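Local coordinates for protein DyP-type peroxidase (Pleurotus ostreatus PC15, PDB 6FSK) that probably uses hydrogen peroxide to oxidise its substrates at a heme b cofactor, apparently including manganese(II) at a non-canonical site, at residues F406-N409 and A410-A414. The protein carries 1 engineered substitution. Residues are numbered along the deposited sequence; the frame is centred on the assembly and turned at random.
Sequences FPVN and AVTSA
Val408 O, one turn back in the short helix 408-412, is gripped twice by Thr412. Thr412 N makes the ordinary helical bond to Val408 O at 2.9 Å, while Thr412 OG1 reaches Val408 O at 2.8 Å from above the carbonyl plane, 37° out of it. A first torsion of 60° sets the hydroxyl between the N and carbonyl carbon of Thr412, turned back along the helix, and Thr412 CG2 lies 4.1 Å from Val408 CG1. One residue further on, Ser413 OG bonds to Ala410 O at 2.6 Å, tilted 26° from the carbonyl plane.

At the other end, Pro407, entered through a cis peptide bond, occupies the N-cap. Pro407 O accepts a bond from Val411 N at 3.2 Å, and Asn409 OD1 accepts a weak bond from Ala410 N, 2.8 Å away and poorly angled. The same proline lays CB over the centre of one face of the Phe406 ring, and Phe406 CE1 meets Ala410 CB obliquely at 4.0 Å.

Farther out, Phe406 stacks with Trp400 and its carbonyl oxygen is bonded by Lys332 NZ, while Val411 packs on Leu316, Ile417 and Leu420. The side chain of Phe406 is about 11 Å from the bound heme. Side-chain hydroxyls thus supplement the backbone bonding of a helix barely longer than one turn, while Val411, together with Phe406 and Pro407, is buried against neighbouring parts of the chain.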
loop_
_atom_site.group_PDB
_atom_site.type_symbol
_atom_site.label_atom_id
_atom_site.label_comp_id
_atom_site.label_asym_id
_atom_site.label_seq_id
_atom_site.Cartn_x
_atom_site.Cartn_y
_atom_site.Cartn_z
ATOM N N PHE A 406 -17.361 0.364 -11.408
ATOM C CA PHE A 406 -16.192 -0.413 -11.830
ATOM C C PHE A 406 -16.237 -1.848 -11.264
ATOM O O PHE A 406 -16.482 -1.967 -10.052
ATOM C CB PHE A 406 -14.878 0.282 -11.400
ATOM C CG PHE A 406 -13.664 -0.480 -11.812
ATOM C CD1 PHE A 406 -13.251 -0.428 -13.126
ATOM C CD2 PHE A 406 -13.039 -1.383 -10.991
ATOM C CE1 PHE A 406 -12.156 -1.155 -13.613
ATOM C CE2 PHE A 406 -11.992 -2.174 -11.428
ATOM C CZ PHE A 406 -11.530 -2.059 -12.747
ATOM N N PRO A 407 -16.038 -2.920 -12.042
ATOM C CA PRO A 407 -15.445 -2.944 -13.361
ATOM C C PRO A 407 -16.470 -3.130 -14.499
ATOM O O PRO A 407 -16.078 -3.309 -15.645
ATOM C CB PRO A 407 -14.618 -4.218 -13.320
ATOM C CG PRO A 407 -15.381 -5.095 -12.455
ATOM C CD PRO A 407 -15.929 -4.205 -11.360
ATOM N N VAL A 408 -17.736 -2.996 -14.199
ATOM C CA VAL A 408 -18.766 -3.147 -15.227
ATOM C C VAL A 408 -18.619 -2.067 -16.300
ATOM O O VAL A 408 -18.736 -2.316 -17.521
ATOM C CB VAL A 408 -20.208 -3.188 -14.591
ATOM C CG1 VAL A 408 -21.252 -3.085 -15.713
ATOM C CG2 VAL A 408 -20.374 -4.479 -13.792
ATOM N N ASN A 409 -18.420 -0.826 -15.870
ATOM C CA ASN A 409 -18.317 0.329 -16.745
ATOM C C ASN A 409 -17.160 0.099 -17.762
ATOM O O ASN A 409 -17.301 0.236 -18.985
ATOM C CB ASN A 409 -18.173 1.629 -15.955
ATOM C CG ASN A 409 -16.996 1.704 -14.959
ATOM O OD1 ASN A 409 -16.243 0.759 -14.754
ATOM N ND2 ASN A 409 -16.893 2.868 -14.249
ATOM N N ALA A 410 -16.057 -0.440 -17.269
ATOM C CA ALA A 410 -14.876 -0.622 -18.106
ATOM C C ALA A 410 -15.123 -1.637 -19.160
ATOM O O ALA A 410 -14.756 -1.376 -20.350
ATOM C CB ALA A 410 -13.692 -1.051 -17.288
ATOM N N VAL A 411 -15.726 -2.776 -18.815
ATOM C CA VAL A 411 -15.899 -3.809 -19.838
ATOM C C VAL A 411 -17.072 -3.536 -20.790
ATOM O O VAL A 411 -17.011 -3.894 -21.969
ATOM C CB VAL A 411 -15.988 -5.237 -19.347
ATOM C CG1 VAL A 411 -14.695 -5.632 -18.743
ATOM C CG2 VAL A 411 -17.158 -5.440 -18.364
ATOM N N THR A 412 -18.124 -2.885 -20.319
ATOM C CA THR A 412 -19.245 -2.552 -21.220
ATOM C C THR A 412 -18.904 -1.362 -22.103
ATOM O O THR A 412 -19.597 -1.167 -23.113
ATOM C CB THR A 412 -20.548 -2.330 -20.463
ATOM O OG1 THR A 412 -20.359 -1.265 -19.560
ATOM C CG2 THR A 412 -20.969 -3.611 -19.776
ATOM N N SER A 413 -17.772 -0.665 -21.855
ATOM C CA SER A 413 -17.269 0.369 -22.779
ATOM C C SER A 413 -17.065 -0.256 -24.188
ATOM O O SER A 413 -17.216 0.457 -25.149
ATOM C CB SER A 413 -15.964 1.005 -22.309
ATOM O OG SER A 413 -14.914 0.081 -22.464
ATOM N N ALA A 414 -16.720 -1.549 -24.248
ATOM C CA ALA A 414 -16.288 -2.200 -25.489
ATOM C C ALA A 414 -17.439 -2.824 -26.257
ATOM O O ALA A 414 -17.280 -3.140 -27.418
ATOM C CB ALA A 414 -15.229 -3.249 -25.173
#